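Halocarboxylic acid dehalogenase DehI (PDB 3BJX) is a group I haloacid dehalogenase, a hydrolase that probably cleaves the carbon-halogen bond of 2-halocarboxylic acids. Local coordinates at residues 220-225 with 292-297; 91-96 with 230-235; 143-148 with 257-262. All blocks are in the same frame, centred on the assembly; numbering follows the deposited sequence.

Contact 1: residues 220-225 with 292-297; sequences DEVLAP and IHITEC
Val222 and Leu223 of helix 212-223 meet His293, Ile294 and Cys297 of the long helix 267-299 through side-chain packing. Val222 points at the other helix, and its CG1, set opposite the backbone N (chi1 -176°), reaches three residues with one methyl. This carbon lies 3.8 Å from Ile294 CG1 and equally 3.8 Å from Cys297 SG. The second apolar pair is Leu223 with Ile294, whose side chains cross at about a right angle: Ile294 CD1 comes to 3.9 Å from Leu223 CG, and Leu223 CD2 is 3.9 Å from Ile294 CG1. In this all-alpha fold the contact joins two helices separated along the chain by helix 230-248, and every residue that takes part is buried. Leu101 of helix 101-107 packs on Val222, Ile294 and Cys297 together, so a third helix packs against both, while Leu122 of helix 112-143 lies on Ile294. With an alanine at Leu223 the branched end that meets Ile294 CD1 is gone, which is likely to open a gap beside that methyl and let it turn more freely.

The aromatic contact is lighter. Val222 CG1 approaches the imidazole of His293 obliquely, 4.1 Å from CD2, and Cys297 SG sits 4.0 Å above one face of the same ring, displaced toward its rim. The sulfur thus touches both Val222 and the imidazole, one turn along its own helix from His293. Away from helix 267-299, segment 220-225 is anchored by salt bridges from Asp220 to Arg191 and from Glu221 to Arg104.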
loop_
_atom_site.group_PDB
_atom_site.type_symbol
_atom_site.label_atom_id
_atom_site.label_comp_id
_atom_site.label_asym_id
_atom_site.label_seq_id
_atom_site.Cartn_x
_atom_site.Cartn_y
_atom_site.Cartn_z
ATOM N N ASP A 220 -4.542 -13.934 -19.121
ATOM C CA ASP A 220 -6.003 -14.161 -19.277
ATOM C C ASP A 220 -6.460 -15.565 -18.896
ATOM O O ASP A 220 -7.627 -15.781 -18.554
ATOM C CB ASP A 220 -6.484 -13.850 -20.713
ATOM C CG ASP A 220 -6.357 -12.372 -21.084
ATOM O OD1 ASP A 220 -6.201 -11.512 -20.187
ATOM O OD2 ASP A 220 -6.427 -12.066 -22.288
ATOM N N GLU A 221 -5.541 -16.512 -18.968
ATOM C CA GLU A 221 -5.880 -17.914 -18.818
ATOM C C GLU A 221 -5.284 -18.535 -17.562
ATOM O O GLU A 221 -5.857 -19.495 -16.998
ATOM C CB GLU A 221 -5.433 -18.710 -20.056
ATOM C CG GLU A 221 -5.723 -18.033 -21.397
ATOM C CD GLU A 221 -5.303 -18.895 -22.584
ATOM O OE1 GLU A 221 -5.153 -20.126 -22.391
ATOM O OE2 GLU A 221 -5.117 -18.356 -23.705
ATOM N N VAL A 222 -4.132 -18.019 -17.138
ATOM C CA VAL A 222 -3.466 -18.531 -15.940
ATOM C C VAL A 222 -3.757 -17.632 -14.726
ATOM O O VAL A 222 -4.206 -18.113 -13.702
ATOM C CB VAL A 222 -1.906 -18.782 -16.144
ATOM C CG1 VAL A 222 -1.262 -19.412 -14.896
ATOM C CG2 VAL A 222 -1.630 -19.664 -17.366
ATOM N N LEU A 223 -3.520 -16.333 -14.840
ATOM C CA LEU A 223 -3.628 -15.460 -13.671
ATOM C C LEU A 223 -5.034 -14.932 -13.403
ATOM O O LEU A 223 -5.377 -14.645 -12.245
ATOM C CB LEU A 223 -2.639 -14.301 -13.761
ATOM C CG LEU A 223 -1.134 -14.608 -13.705
ATOM C CD1 LEU A 223 -0.332 -13.302 -13.686
ATOM C CD2 LEU A 223 -0.781 -15.477 -12.491
ATOM N N ALA A 224 -5.854 -14.807 -14.455
ATOM C CA ALA A 224 -7.200 -14.229 -14.270
ATOM C C ALA A 224 -8.079 -14.971 -13.239
ATOM O O ALA A 224 -8.739 -14.324 -12.428
ATOM C CB ALA A 224 -7.930 -14.030 -15.614
ATOM N N PRO A 225 -8.087 -16.324 -13.260
ATOM C CA PRO A 225 -8.908 -16.983 -12.248
ATOM C C PRO A 225 -8.330 -17.010 -10.838
ATOM O O PRO A 225 -9.037 -17.418 -9.912
ATOM C CB PRO A 225 -9.037 -18.420 -12.790
ATOM C CG PRO A 225 -7.809 -18.638 -13.564
ATOM C CD PRO A 225 -7.467 -17.306 -14.180
ATOM N N ILE A 292 5.368 -17.550 -9.503
ATOM C CA ILE A 292 5.517 -18.913 -9.037
ATOM C C ILE A 292 4.306 -19.740 -9.457
ATOM O O ILE A 292 4.462 -20.894 -9.838
ATOM C CB ILE A 292 5.781 -18.992 -7.495
ATOM C CG1 ILE A 292 7.243 -18.631 -7.207
ATOM C CG2 ILE A 292 5.465 -20.393 -6.931
ATOM C CD1 ILE A 292 7.574 -18.577 -5.779
ATOM N N HIS A 293 3.105 -19.147 -9.408
ATOM C CA HIS A 293 1.923 -19.822 -9.947
ATOM C C HIS A 293 2.038 -20.211 -11.401
ATOM O O HIS A 293 1.771 -21.349 -11.743
ATOM C CB HIS A 293 0.631 -19.039 -9.746
ATOM C CG HIS A 293 -0.591 -19.876 -9.970
ATOM N ND1 HIS A 293 -0.864 -21.003 -9.219
ATOM C CD2 HIS A 293 -1.595 -19.772 -10.875
ATOM C CE1 HIS A 293 -1.991 -21.543 -9.645
ATOM N NE2 HIS A 293 -2.450 -20.820 -10.651
ATOM N N ILE A 294 2.434 -19.279 -12.257
ATOM C CA ILE A 294 2.673 -19.586 -13.671
ATOM C C ILE A 294 3.726 -20.694 -13.821
ATOM O O ILE A 294 3.533 -21.644 -14.560
ATOM C CB ILE A 294 3.115 -18.308 -14.430
ATOM C CG1 ILE A 294 1.934 -17.343 -14.594
ATOM C CG2 ILE A 294 3.744 -18.636 -15.781
ATOM C CD1 ILE A 294 2.334 -15.876 -14.871
ATOM N N THR A 295 4.838 -20.564 -13.105
ATOM C CA THR A 295 5.889 -21.588 -13.092
ATOM C C THR A 295 5.372 -22.968 -12.728
ATOM O O THR A 295 5.764 -23.960 -13.348
ATOM C CB THR A 295 7.032 -21.196 -12.158
ATOM O OG1 THR A 295 7.402 -19.837 -12.436
ATOM C CG2 THR A 295 8.249 -22.084 -12.371
ATOM N N GLU A 296 4.482 -23.022 -11.740
ATOM C CA GLU A 296 3.904 -24.274 -11.276
ATOM C C GLU A 296 3.009 -24.920 -12.344
ATOM O O GLU A 296 2.977 -26.142 -12.481
ATOM C CB GLU A 296 3.118 -24.036 -9.986
ATOM C CG GLU A 296 2.656 -25.305 -9.283
ATOM C CD GLU A 296 1.672 -25.048 -8.152
ATOM O OE1 GLU A 296 1.562 -23.902 -7.637
ATOM O OE2 GLU A 296 0.987 -26.017 -7.780
ATOM N N CYS A 297 2.273 -24.095 -13.083
ATOM C CA CYS A 297 1.425 -24.572 -14.159
ATOM C C CYS A 297 2.269 -25.115 -15.276
ATOM O O CYS A 297 1.797 -25.936 -16.052
ATOM C CB CYS A 297 0.559 -23.450 -14.710
ATOM S SG CYS A 297 -0.819 -22.963 -13.660
#

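Contact 2: residues 91-96 with 230-235; sequences SLLNIG and EQYDAK
Leu93 and Lys235 form the close-packed part of the contact, their side chains running past each other in opposite directions. Leu93 CD2 rests 3.8 Å from Lys235 CB and equally near the backbone O of Gln231, while the other methyl, CD1, meets the edge of the Tyr232 ring near its plane, 4.1 Å from Tyr232 CD1. The lysine chain leaves its helix with CG beside the carbonyl carbon (chi1 -180°) and then bends at chi2 and chi3, which lays CE 3.2 Å from Leu92 O. Its ammonium is held by Arg90 O and by Glu238, and Tyr232 OH bonds to Ser290. The contact thereby seats the loop between helices 78-90 and 101-107 against the first turns of helix 230-248. Leu92 turns the other way, onto helix 301-305.

The exposed side is looser. Asn94 is the centre of an inverse gamma turn, and its carbonyl takes a weak, bent hydrogen bond from Gln231 NE2, 3.2 Å away with an angle of 121° at the hydrogen. A water accepts a firmer bond from the same amide nitrogen, at 2.9 Å, and a weak one from Asn94 N, linking turn and helix a second time. Past it, Ile95 only brushes Gln231 OE1.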
loop_
_atom_site.group_PDB
_atom_site.type_symbol
_atom_site.label_atom_id
_atom_site.label_comp_id
_atom_site.label_asym_id
_atom_site.label_seq_id
_atom_site.Cartn_x
_atom_site.Cartn_y
_atom_site.Cartn_z
ATOM N N SER A 91 5.053 -19.320 -1.184
ATOM C CA SER A 91 4.296 -18.693 -2.294
ATOM C C SER A 91 3.306 -19.603 -3.016
ATOM O O SER A 91 2.416 -19.122 -3.740
ATOM C CB SER A 91 5.242 -18.122 -3.327
ATOM O OG SER A 91 6.158 -17.250 -2.714
ATOM N N LEU A 92 3.448 -20.912 -2.852
ATOM C CA LEU A 92 2.578 -21.811 -3.596
ATOM C C LEU A 92 1.117 -21.722 -3.137
ATOM O O LEU A 92 0.826 -21.721 -1.947
ATOM C CB LEU A 92 3.078 -23.257 -3.539
ATOM C CG LEU A 92 4.369 -23.712 -4.225
ATOM C CD1 LEU A 92 4.595 -25.136 -3.759
ATOM C CD2 LEU A 92 4.324 -23.666 -5.737
ATOM N N LEU A 93 0.215 -21.631 -4.105
ATOM C CA LEU A 93 -1.212 -21.680 -3.839
ATOM C C LEU A 93 -1.730 -23.111 -3.895
ATOM O O LEU A 93 -1.439 -23.872 -4.828
ATOM C CB LEU A 93 -1.973 -20.809 -4.829
ATOM C CG LEU A 93 -1.779 -19.299 -4.738
ATOM C CD1 LEU A 93 -2.249 -18.640 -6.033
ATOM C CD2 LEU A 93 -2.507 -18.709 -3.524
ATOM N N ASN A 94 -2.504 -23.478 -2.888
ATOM C CA ASN A 94 -3.088 -24.806 -2.836
ATOM C C ASN A 94 -4.371 -24.793 -3.641
ATOM O O ASN A 94 -5.461 -24.657 -3.071
ATOM C CB ASN A 94 -3.383 -25.172 -1.392
ATOM C CG ASN A 94 -3.397 -26.650 -1.165
ATOM O OD1 ASN A 94 -2.594 -27.384 -1.747
ATOM N ND2 ASN A 94 -4.310 -27.111 -0.304
ATOM N N ILE A 95 -4.243 -24.904 -4.962
ATOM C CA ILE A 95 -5.388 -24.702 -5.857
ATOM C C ILE A 95 -5.875 -25.998 -6.512
ATOM O O ILE A 95 -6.978 -26.433 -6.202
ATOM C CB ILE A 95 -5.139 -23.534 -6.867
ATOM C CG1 ILE A 95 -5.304 -22.199 -6.149
ATOM C CG2 ILE A 95 -6.096 -23.580 -8.046
ATOM C CD1 ILE A 95 -4.753 -21.035 -6.914
ATOM N N GLY A 96 -5.068 -26.597 -7.395
ATOM C CA GLY A 96 -5.366 -27.888 -8.051
ATOM C C GLY A 96 -6.727 -28.099 -8.733
ATOM O O GLY A 96 -7.710 -27.422 -8.393
ATOM N N GLU A 230 -9.750 -14.563 -2.748
ATOM C CA GLU A 230 -9.577 -14.668 -1.298
ATOM C C GLU A 230 -8.296 -15.399 -0.920
ATOM O O GLU A 230 -7.494 -14.893 -0.128
ATOM C CB GLU A 230 -10.749 -15.440 -0.690
ATOM C CG GLU A 230 -11.703 -14.648 0.164
ATOM C CD GLU A 230 -12.813 -15.539 0.738
ATOM O OE1 GLU A 230 -12.622 -16.786 0.785
ATOM O OE2 GLU A 230 -13.878 -14.988 1.135
ATOM N N GLN A 231 -8.134 -16.594 -1.488
ATOM C CA GLN A 231 -6.980 -17.455 -1.250
ATOM C C GLN A 231 -5.658 -16.788 -1.656
ATOM O O GLN A 231 -4.632 -16.934 -0.966
ATOM C CB GLN A 231 -7.178 -18.797 -1.966
ATOM C CG GLN A 231 -6.135 -19.862 -1.625
ATOM C CD GLN A 231 -6.638 -21.284 -1.813
ATOM O OE1 GLN A 231 -7.591 -21.530 -2.567
ATOM N NE2 GLN A 231 -5.994 -22.240 -1.121
ATOM N N TYR A 232 -5.706 -16.038 -2.762
ATOM C CA TYR A 232 -4.559 -15.261 -3.267
ATOM C C TYR A 232 -4.209 -14.077 -2.345
ATOM O O TYR A 232 -3.034 -13.838 -2.028
ATOM C CB TYR A 232 -4.849 -14.781 -4.689
ATOM C CG TYR A 232 -3.731 -14.001 -5.349
ATOM C CD1 TYR A 232 -2.847 -14.626 -6.230
ATOM C CD2 TYR A 232 -3.577 -12.622 -5.114
ATOM C CE1 TYR A 232 -1.854 -13.920 -6.834
ATOM C CE2 TYR A 232 -2.593 -11.915 -5.710
ATOM C CZ TYR A 232 -1.716 -12.561 -6.560
ATOM O OH TYR A 232 -0.698 -11.843 -7.160
ATOM N N ASP A 233 -5.232 -13.343 -1.924
ATOM C CA ASP A 233 -5.049 -12.228 -1.013
ATOM C C ASP A 233 -4.488 -12.738 0.312
ATOM O O ASP A 233 -3.551 -12.153 0.860
ATOM C CB ASP A 233 -6.373 -11.471 -0.799
ATOM C CG ASP A 233 -6.745 -10.545 -1.971
ATOM O OD1 ASP A 233 -5.932 -10.335 -2.902
ATOM O OD2 ASP A 233 -7.883 -10.030 -1.968
ATOM N N ALA A 234 -5.040 -13.852 0.799
ATOM C CA ALA A 234 -4.576 -14.470 2.044
ATOM C C ALA A 234 -3.110 -14.897 1.997
ATOM O O ALA A 234 -2.378 -14.755 2.980
ATOM C CB ALA A 234 -5.468 -15.650 2.417
ATOM N N LYS A 235 -2.690 -15.425 0.860
ATOM C CA LYS A 235 -1.316 -15.844 0.652
ATOM C C LYS A 235 -0.351 -14.652 0.602
ATOM O O LYS A 235 0.747 -14.741 1.147
ATOM C CB LYS A 235 -1.208 -16.674 -0.643
ATOM C CG LYS A 235 0.188 -17.172 -0.971
ATOM C CD LYS A 235 0.726 -18.038 0.117
ATOM C CE LYS A 235 0.078 -19.427 0.160
ATOM N NZ LYS A 235 0.636 -20.221 1.317
HETATM O O HOH W 1 -3.308 -21.679 -0.216
#

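Contact 3: residues 143-148 with 257-262; sequences MQMRPV and QRSELM
The guanidinium of Arg258 carries SE of Met145, a selenomethionine, over one face, and the carbonyl of Met143, also a selenomethionine, approaches it obliquely. Met145 CG comes 3.4 Å from Arg258 NH2, the two side chains crossing at about a right angle. Bends at chi2 and chi3 bring the selenium back over the other backbone, 3.8 Å from Ser259 N, and put CE 4.1 Å from Ser259 OG. Tyr21 of the second subunit also packs on Arg258. The amide of Gln257, turned by a bend at chi2, reaches Met145 with OE1 3.8 Å from CA, while its NE2 lies 3.6 Å from Arg146 O.

Met145, with positive phi, is the C-prime residue of the Schellman motif that ends helix 112-143, so the contact joins a helix end to the loop before helix 267-299, where residues 259-261 form a short 3-10 segment. Arg146, just beyond the motif, forms salt bridges with Glu141 and with Asp194 of the second subunit.

Deeper in, the packing is apolar. Met143 leaves with CG anti to the amide nitrogen (chi1 -179°), and bends at chi2 and chi3 then turn CE toward Leu261; the 3.3 Å between Met143 CE and Leu261 CD1 is shorter than normal and doubtful. The Met143 selenium is 3.9 Å from Arg258 CB. Tyr63 of helix 63-71 touches both Met143 and Leu261, and helix 267-299 also packs on this pair.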
loop_
_atom_site.group_PDB
_atom_site.type_symbol
_atom_site.label_atom_id
_atom_site.label_comp_id
_atom_site.label_asym_id
_atom_site.label_seq_id
_atom_site.Cartn_x
_atom_site.Cartn_y
_atom_site.Cartn_z
HETATM N N MSE A 143 12.026 2.664 7.725
HETATM C CA MSE A 143 11.342 3.889 7.318
HETATM C C MSE A 143 10.239 4.254 8.301
HETATM O O MSE A 143 10.045 5.420 8.620
HETATM C CB MSE A 143 10.743 3.721 5.923
HETATM C CG MSE A 143 10.028 4.940 5.383
HETATM SE SE MSE A 143 11.179 6.535 5.393
HETATM C CE MSE A 143 12.742 5.783 4.477
ATOM N N GLN A 144 9.527 3.244 8.785
ATOM C CA GLN A 144 8.467 3.445 9.773
ATOM C C GLN A 144 8.883 3.304 11.266
ATOM O O GLN A 144 8.037 3.096 12.118
ATOM C CB GLN A 144 7.258 2.560 9.437
ATOM C CG GLN A 144 6.598 2.912 8.117
ATOM C CD GLN A 144 5.457 1.963 7.805
ATOM O OE1 GLN A 144 4.862 1.403 8.714
ATOM N NE2 GLN A 144 5.147 1.777 6.516
HETATM N N MSE A 145 10.175 3.441 11.568
HETATM C CA MSE A 145 10.683 3.446 12.960
HETATM C C MSE A 145 10.396 2.159 13.774
HETATM O O MSE A 145 10.060 2.205 14.973
HETATM C CB MSE A 145 10.136 4.662 13.720
HETATM C CG MSE A 145 10.115 5.946 12.925
HETATM SE SE MSE A 145 11.868 6.753 12.915
HETATM C CE MSE A 145 12.064 7.172 14.827
ATOM N N ARG A 146 10.494 1.022 13.104
ATOM C CA ARG A 146 10.412 -0.266 13.770
ATOM C C ARG A 146 11.724 -0.995 13.527
ATOM O O ARG A 146 12.394 -0.744 12.516
ATOM C CB ARG A 146 9.160 -1.062 13.341
ATOM C CG ARG A 146 7.867 -0.556 14.026
ATOM C CD ARG A 146 6.635 -1.430 13.725
ATOM N NE ARG A 146 6.263 -1.394 12.314
ATOM C CZ ARG A 146 5.366 -0.575 11.769
ATOM N NH1 ARG A 146 4.704 0.312 12.512
ATOM N NH2 ARG A 146 5.130 -0.648 10.456
ATOM N N PRO A 147 12.127 -1.858 14.477
ATOM C CA PRO A 147 13.479 -2.430 14.423
ATOM C C PRO A 147 13.731 -3.428 13.277
ATOM O O PRO A 147 12.866 -4.232 12.893
ATOM C CB PRO A 147 13.642 -3.077 15.805
ATOM C CG PRO A 147 12.264 -3.372 16.259
ATOM C CD PRO A 147 11.375 -2.315 15.669
ATOM N N VAL A 148 14.929 -3.348 12.722
ATOM C CA VAL A 148 15.306 -4.209 11.631
ATOM C C VAL A 148 16.652 -4.827 12.003
ATOM O O VAL A 148 17.640 -4.119 12.141
ATOM C CB VAL A 148 15.369 -3.423 10.300
ATOM C CG1 VAL A 148 15.881 -4.294 9.211
ATOM C CG2 VAL A 148 14.014 -2.936 9.929
ATOM N N GLN A 257 16.462 4.469 9.140
ATOM C CA GLN A 257 15.331 4.991 9.921
ATOM C C GLN A 257 14.954 6.366 9.390
ATOM O O GLN A 257 15.826 7.093 8.897
ATOM C CB GLN A 257 15.679 5.059 11.408
ATOM C CG GLN A 257 16.220 3.751 12.012
ATOM C CD GLN A 257 15.136 2.872 12.648
ATOM O OE1 GLN A 257 14.417 3.317 13.553
ATOM N NE2 GLN A 257 15.040 1.609 12.200
ATOM N N ARG A 258 13.670 6.715 9.475
ATOM C CA ARG A 258 13.159 7.976 8.934
ATOM C C ARG A 258 13.732 9.220 9.620
ATOM O O ARG A 258 13.838 10.282 8.995
ATOM C CB ARG A 258 11.632 8.005 8.977
ATOM C CG ARG A 258 11.007 9.382 8.856
ATOM C CD ARG A 258 9.485 9.310 8.719
ATOM N NE ARG A 258 8.813 8.632 9.834
ATOM C CZ ARG A 258 8.598 9.173 11.030
ATOM N NH1 ARG A 258 9.020 10.413 11.308
ATOM N NH2 ARG A 258 7.971 8.467 11.963
ATOM N N SER A 259 14.082 9.088 10.898
ATOM C CA SER A 259 14.741 10.163 11.624
ATOM C C SER A 259 16.081 10.554 10.975
ATOM O O SER A 259 16.459 11.733 10.959
ATOM C CB SER A 259 14.933 9.788 13.103
ATOM O OG SER A 259 15.553 8.518 13.258
ATOM N N GLU A 260 16.787 9.575 10.417
ATOM C CA GLU A 260 18.099 9.837 9.838
ATOM C C GLU A 260 18.056 10.457 8.439
ATOM O O GLU A 260 19.098 10.770 7.867
ATOM C CB GLU A 260 18.919 8.561 9.814
ATOM C CG GLU A 260 20.399 8.799 9.660
ATOM C CD GLU A 260 21.181 7.512 9.552
ATOM O OE1 GLU A 260 20.795 6.522 10.222
ATOM O OE2 GLU A 260 22.190 7.504 8.801
ATOM N N LEU A 261 16.861 10.644 7.889
ATOM C CA LEU A 261 16.732 11.152 6.526
ATOM C C LEU A 261 16.153 12.548 6.513
ATOM O O LEU A 261 15.878 13.087 5.448
ATOM C CB LEU A 261 15.873 10.223 5.672
ATOM C CG LEU A 261 16.315 8.769 5.538
ATOM C CD1 LEU A 261 15.111 7.944 5.245
ATOM C CD2 LEU A 261 17.347 8.600 4.462
HETATM N N MSE A 262 15.975 13.121 7.706
HETATM C CA MSE A 262 15.485 14.490 7.884
HETATM C C MSE A 262 16.371 15.530 7.183
HETATM O O MSE A 262 15.859 16.432 6.523
HETATM C CB MSE A 262 15.334 14.811 9.375
HETATM C CG MSE A 262 13.886 14.965 9.882
HETATM SE SE MSE A 262 12.714 13.377 9.770
HETATM C CE MSE A 262 11.304 13.882 11.032
#

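In the fold
Contacts 1 and 2 are neighbours, with centres 11 Å apart, and touch directly: Ile292 and Glu296 pack on Leu92, Ile292 on Ser91, and His293 on Ile95. Helices 212-223, 230-248 and 267-299, consecutive in the chain, carry three of their four segments. Contact 3 lies across the centre of the chain from contact 1, their centres about 37 Å apart, and about 32 Å from contact 2 between centres. Its residues 257-262 sit in the loop joining helices 230-248 and 267-299, so these two helices span the molecule between the sites. Segments of every pair of contacts alternate along the sequence, so none of the three is a local closure, and contacts 2 and 3 both touch the second subunit.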